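Local coordinates for protein Rbam17540 (Bacillus amyloliquefaciens, PDB 2YOY) that probably oxidises cellulose as a copper-dependent lytic polysaccharide monooxygenase of the CBM33 type, at residues A[2-5]-A[6-9]; A[28-31]-A[32-36]. One frame throughout, in Å; residues are numbered along the deposited sequence.

Contact 1 of 2, residues A[2-5]-A[6-9]; sequences GYIK and EPVS
The carbonyl group of Ile4 takes two bonds from Ser9, one in its plane and one from above it. Ser9 OG lies in the plane on a lone pair, with OG 3.1 Å from Ile4 O. Ser9 N comes from above, tilted 37° out of the plane, and its N is 3.2 Å from Ile4 O. The chain between them turns out of a strand that ends in a classic beta bulge, where Lys5 and Glu6 both face Thr91 on strand 86-94. The turn contains a cis peptide before Pro7 and leads to Ser9, the N-cap of helix 10-21. Ser9 OG sits between the backbone N and the carbonyl carbon (chi1 69°), which lets it donate back to Ile4 and accept from Tyr12 N. With an alanine in place of Ser9, Ile4 O would probably keep just one of these two bonds and Tyr12 N would lose its cap. The ring of Tyr3 turns elsewhere: it stacks on Tyr12 and meets His93 at about 45°. Ile4 reaches Ile173 and Trp92, and Pro7 also packs on Ile173. This joins the turn to both sheets of the sandwich. Val8 CG2 lies back against the bulge, 3.7 Å from Lys5 O. Ile4 CG2, anti to its own backbone N, comes up against the turn and stops 3.2 Å from Pro7 O.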
ATOM      1  N   GLY A   2      -0.579  10.941  -0.503  1.00  9.66           N
ATOM      2  CA  GLY A   2       0.519  10.545   0.346  1.00 10.35           C
ATOM      3  C   GLY A   2       0.816   9.093   0.143  1.00 12.36           C
ATOM      4  O   GLY A   2       0.096   8.427  -0.559  1.00  9.63           O
ATOM      5  N   TYR A   3       1.919   8.646   0.712  1.00  9.06           N
ATOM      6  CA  TYR A   3       2.355   7.262   0.636  1.00 10.23           C
ATOM      7  C   TYR A   3       3.070   6.807   1.894  1.00 11.70           C
ATOM      8  O   TYR A   3       3.573   7.613   2.704  1.00  9.83           O
ATOM      9  CB  TYR A   3       3.256   7.049  -0.576  1.00  7.47           C
ATOM     10  CG  TYR A   3       4.450   8.007  -0.663  1.00  7.98           C
ATOM     11  CD1 TYR A   3       5.630   7.722  -0.021  1.00 14.32           C
ATOM     12  CD2 TYR A   3       4.390   9.160  -1.441  1.00  9.05           C
ATOM     13  CE1 TYR A   3       6.705   8.617  -0.061  1.00  8.94           C
ATOM     14  CE2 TYR A   3       5.473  10.032  -1.517  1.00 16.12           C
ATOM     15  CZ  TYR A   3       6.615   9.724  -0.849  1.00 13.89           C
ATOM     16  OH  TYR A   3       7.727  10.570  -0.906  1.00 17.72           O
ATOM     17  N   ILE A   4       3.185   5.507   2.042  1.00 10.20           N
ATOM     18  CA  ILE A   4       3.957   4.950   3.168  1.00  9.12           C
ATOM     19  C   ILE A   4       5.452   4.964   2.792  1.00 10.22           C
ATOM     20  O   ILE A   4       5.864   4.386   1.817  1.00 10.86           O
ATOM     21  CB  ILE A   4       3.447   3.530   3.533  1.00  9.83           C
ATOM     22  CG1 ILE A   4       1.976   3.584   3.961  1.00  9.95           C
ATOM     23  CG2 ILE A   4       4.332   2.914   4.601  1.00 10.00           C
ATOM     24  CD1 ILE A   4       1.321   2.217   4.161  1.00  8.12           C
ATOM     25  N   LYS A   5       6.232   5.693   3.590  1.00 12.36           N
ATOM     26  CA  LYS A   5       7.634   5.928   3.367  1.00  7.51           C
ATOM     27  C   LYS A   5       8.541   4.973   4.142  1.00 10.06           C
ATOM     28  O   LYS A   5       9.605   4.623   3.640  1.00 10.37           O
ATOM     29  CB  LYS A   5       7.907   7.376   3.801  1.00  9.22           C
ATOM     30  CG  LYS A   5       9.333   7.854   3.865  1.00 35.06           C
ATOM     31  CD  LYS A   5       9.313   9.290   4.372  1.00 28.74           C
ATOM     32  CE  LYS A   5       8.810   9.377   5.811  1.00 34.91           C
ATOM     33  NZ  LYS A   5       8.625  10.787   6.243  1.00129.40           N
ATOM     34  N   GLU A   6       8.138   4.591   5.366  1.00 11.78           N
ATOM     35  CA  GLU A   6       8.806   3.530   6.142  1.00 12.33           C
ATOM     36  C   GLU A   6       7.772   2.604   6.797  1.00 11.64           C
ATOM     37  O   GLU A   6       6.941   3.095   7.541  1.00 15.89           O
ATOM     38  CB  GLU A   6       9.691   4.129   7.242  1.00 12.02           C
ATOM     39  CG  GLU A   6      10.502   3.085   7.984  1.00 20.51           C
ATOM     40  CD  GLU A   6      11.152   3.628   9.245  1.00 36.08           C
ATOM     41  OE1 GLU A   6      11.406   4.846   9.302  1.00 50.93           O
ATOM     42  OE2 GLU A   6      11.399   2.830  10.173  1.00 85.12           O
ATOM     43  N   PRO A   7       7.773   1.285   6.470  1.00 12.83           N
ATOM     44  CA  PRO A   7       8.572   0.642   5.399  1.00 14.29           C
ATOM     45  C   PRO A   7       8.270   1.270   4.022  1.00  7.05           C
ATOM     46  O   PRO A   7       7.317   2.050   3.892  1.00 12.72           O
ATOM     47  CB  PRO A   7       8.120  -0.834   5.425  1.00 11.95           C
ATOM     48  CG  PRO A   7       7.282  -1.027   6.623  1.00 12.72           C
ATOM     49  CD  PRO A   7       6.771   0.356   7.028  1.00 12.67           C
ATOM     50  N   VAL A   8       9.105   0.978   3.025  1.00  8.03           N
ATOM     51  CA  VAL A   8       8.909   1.496   1.685  1.00  5.76           C
ATOM     52  C   VAL A   8       7.810   0.734   0.954  1.00  5.73           C
ATOM     53  O   VAL A   8       7.954  -0.433   0.611  1.00  9.64           O
ATOM     54  CB  VAL A   8      10.240   1.392   0.890  1.00 10.51           C
ATOM     55  CG1 VAL A   8      10.076   1.983  -0.484  1.00 10.60           C
ATOM     56  CG2 VAL A   8      11.366   2.062   1.685  1.00 12.31           C
ATOM     57  N   SER A   9       6.709   1.453   0.760  1.00  8.88           N
ATOM     58  CA  SER A   9       5.627   1.017  -0.133  1.00  6.83           C
ATOM     59  C   SER A   9       6.106   0.716  -1.531  1.00 13.32           C
ATOM     60  O   SER A   9       7.070   1.242  -2.012  1.00  8.01           O
ATOM     61  CB  SER A   9       4.498   2.069  -0.196  1.00  7.71           C
ATOM     62  OG  SER A   9       4.836   3.284  -0.857  1.00 11.04           O
TER

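Contact 2 of 2, residues A[28-31]-A[32-36]; sequences QKYG and SVIDN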
ATOM      1  N   GLN A  28       8.950   0.634 -16.836  1.00 10.03           N
ATOM      2  CA  GLN A  28       8.682  -0.714 -17.384  1.00  8.25           C
ATOM      3  C   GLN A  28       8.303  -1.692 -16.273  1.00 17.02           C
ATOM      4  O   GLN A  28       7.491  -2.583 -16.472  1.00 14.95           O
ATOM      5  CB  GLN A  28       9.878  -1.238 -18.190  1.00 15.88           C
ATOM      6  CG  GLN A  28       9.747  -0.831 -19.649  1.00 28.11           C
ATOM      7  CD  GLN A  28      11.032  -0.885 -20.433  1.00 66.96           C
ATOM      8  OE1 GLN A  28      12.138  -0.991 -19.883  1.00 30.73           O
ATOM      9  NE2 GLN A  28      10.894  -0.783 -21.742  1.00 32.43           N
ATOM     10  N   LYS A  29       8.880  -1.482 -15.101  1.00  7.91           N
ATOM     11  CA  LYS A  29       8.711  -2.378 -13.942  1.00  7.80           C
ATOM     12  C   LYS A  29       7.455  -1.984 -13.125  1.00 10.25           C
ATOM     13  O   LYS A  29       6.742  -2.857 -12.649  1.00 13.08           O
ATOM     14  CB  LYS A  29      10.003  -2.359 -13.121  1.00  6.82           C
ATOM     15  CG  LYS A  29       9.985  -3.168 -11.848  1.00 16.03           C
ATOM     16  CD  LYS A  29      11.379  -3.182 -11.220  1.00 15.97           C
ATOM     17  CE  LYS A  29      11.363  -3.957  -9.908  1.00 21.55           C
ATOM     18  NZ  LYS A  29      12.764  -4.080  -9.407  1.00 14.14           N
ATOM     19  N   TYR A  30       7.198  -0.689 -12.948  1.00  9.53           N
ATOM     20  CA  TYR A  30       6.167  -0.200 -12.039  1.00  6.07           C
ATOM     21  C   TYR A  30       4.980   0.497 -12.726  1.00  9.88           C
ATOM     22  O   TYR A  30       3.914   0.668 -12.100  1.00 10.10           O
ATOM     23  CB  TYR A  30       6.768   0.859 -11.065  1.00 11.24           C
ATOM     24  CG  TYR A  30       7.780   0.334 -10.085  1.00 11.00           C
ATOM     25  CD1 TYR A  30       9.142   0.260 -10.409  1.00  9.04           C
ATOM     26  CD2 TYR A  30       7.376  -0.106  -8.809  1.00  9.08           C
ATOM     27  CE1 TYR A  30      10.070  -0.227  -9.491  1.00 12.46           C
ATOM     28  CE2 TYR A  30       8.280  -0.600  -7.891  1.00  7.56           C
ATOM     29  CZ  TYR A  30       9.624  -0.681  -8.241  1.00  6.12           C
ATOM     30  OH  TYR A  30      10.534  -1.182  -7.345  1.00 10.96           O
ATOM     31  N   GLY A  31       5.172   0.945 -13.968  1.00 10.68           N
ATOM     32  CA  GLY A  31       4.265   1.884 -14.617  1.00  6.08           C
ATOM     33  C   GLY A  31       4.399   3.314 -14.154  1.00  8.16           C
ATOM     34  O   GLY A  31       5.365   3.663 -13.480  1.00  9.14           O
ATOM     35  N   SER A  32       3.440   4.152 -14.519  1.00 10.26           N
ATOM     36  CA  SER A  32       3.561   5.590 -14.346  1.00 11.12           C
ATOM     37  C   SER A  32       3.554   6.138 -12.910  1.00 15.72           C
ATOM     38  O   SER A  32       3.813   7.346 -12.685  1.00 12.08           O
ATOM     39  CB  SER A  32       2.458   6.288 -15.146  1.00 12.47           C
ATOM     40  OG  SER A  32       1.172   5.882 -14.690  1.00 13.39           O
ATOM     41  N   VAL A  33       3.269   5.275 -11.935  1.00 10.99           N
ATOM     42  CA  VAL A  33       3.349   5.677 -10.554  1.00 10.16           C
ATOM     43  C   VAL A  33       4.716   6.196 -10.142  1.00 14.29           C
ATOM     44  O   VAL A  33       4.795   6.894  -9.155  1.00 11.71           O
ATOM     45  CB  VAL A  33       2.886   4.523  -9.608  1.00 13.08           C
ATOM     46  CG1 VAL A  33       3.909   3.378  -9.564  1.00 13.42           C
ATOM     47  CG2 VAL A  33       2.609   5.064  -8.223  1.00 11.92           C
ATOM     48  N   ILE A  34       5.789   5.856 -10.879  1.00 12.55           N
ATOM     49  CA  ILE A  34       7.101   6.296 -10.497  1.00 12.76           C
ATOM     50  C   ILE A  34       7.208   7.830 -10.312  1.00 10.04           C
ATOM     51  O   ILE A  34       8.054   8.305  -9.527  1.00 11.89           O
ATOM     52  CB  ILE A  34       8.188   5.785 -11.472  1.00  8.75           C
ATOM     53  CG1 ILE A  34       8.050   6.453 -12.867  1.00  8.71           C
ATOM     54  CG2 ILE A  34       8.248   4.257 -11.482  1.00 12.26           C
ATOM     55  CD1 ILE A  34       9.106   6.028 -13.860  1.00 12.23           C
ATOM     56  N   ASP A  35       6.339   8.580 -11.002  1.00  9.80           N
ATOM     57  CA  ASP A  35       6.363  10.029 -10.975  1.00 20.02           C
ATOM     58  C   ASP A  35       5.475  10.603  -9.898  1.00 21.91           C
ATOM     59  O   ASP A  35       5.664  11.771  -9.530  1.00 13.38           O
ATOM     60  CB  ASP A  35       5.921  10.590 -12.337  1.00 21.29           C
ATOM     61  CG  ASP A  35       7.035  10.595 -13.356  1.00 56.85           C
ATOM     62  OD1 ASP A  35       8.200  10.382 -12.985  1.00 38.32           O
ATOM     63  OD2 ASP A  35       6.742  10.822 -14.543  1.00 24.30           O
ATOM     64  N   ASN A  36       4.549   9.782  -9.383  1.00 12.26           N
ATOM     65  CA  ASN A  36       3.511  10.227  -8.474  1.00 10.17           C
ATOM     66  C   ASN A  36       3.143   9.129  -7.493  1.00 11.78           C
ATOM     67  O   ASN A  36       1.989   8.645  -7.459  1.00 11.63           O
ATOM     68  CB  ASN A  36       2.266  10.636  -9.273  1.00 16.63           C
ATOM     69  CG  ASN A  36       2.511  11.877 -10.132  1.00 13.77           C
ATOM     70  OD1 ASN A  36       2.897  12.941  -9.602  1.00 25.43           O
ATOM     71  ND2 ASN A  36       2.291  11.756 -11.419  1.00 21.81           N
TER
HETATM   72  O   HOH W   1       1.953   2.617 -12.126  1.00 12.38           O
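Gly31 leaves helix 23-30 with a positive phi, and Ile34 N then returns a weak hydrogen bond to Gly31 O. Ile34 N lies 3.4 Å from Gly31 O, but the bond is nearly straight, with an N-H...O angle of 172°. The backbone here passes from the end of a helix into a short 3-10 segment, 32-35. Glycine adopts a positive phi more easily than other residues. A water bridges the same junction: it donates to Tyr30 O at 2.8 Å and accepts from Val33 N at 3.0 Å. It thus joins the last turn of the helix to the start of the 3-10 segment.

The side chains close over this backbone. Ile34 CG2 is the branch that does the touching. Ile34 CG2 is 3.7 Å from Tyr30 CB, and the two side chains cross at about a right angle. Ile34 CG2 is also 3.6 Å from Gly31 O. Its place follows from chi1 of 68°, which sets CG2 opposite the carbonyl carbon and leaves CG1 between the backbone N and that carbon. Val33 meets Tyr30 through CG1, 4.1 Å from Tyr30 CB.

From CB onward the Tyr30 ring leads away from the 3-10 segment. It meets the ring of Trp78 and touches Met13, while its OH is hydrogen-bonded to Glu17 OE2 of helix 10-21. Ile34 packs back on Trp23, Ala26 and Ala27 of helix 23-30. Val33 reaches Ala11.

The chemistry is divided: apolar carbons make the buried side-chain contact, while the water serves Tyr30 O and Val33 N where the helix stops. The direct bond from Ile34 N is weak, so the water bridge and the apolar contacts probably share in holding the turn.

Contact 1 comes first along the chain and contact 2 follows. Helix 10-21 and most of helix 23-30 lie between them. Their centres are 15 Å apart and their nearest atoms about 6 Å, so they do not touch. Helix 10-21 connects them: it starts right after contact 1, and its Met13 touches both Val8 and Tyr30. Contact 1 ends the first strand, and contact 2 closes the helical pair that follows it. The copper(I) ion, bound by His1 and His98, is about 11 Å from the side chain of Tyr3 and about 13 Å from that of Val33. Neither contact contains a copper ligand, although 2-5 directly follows His1.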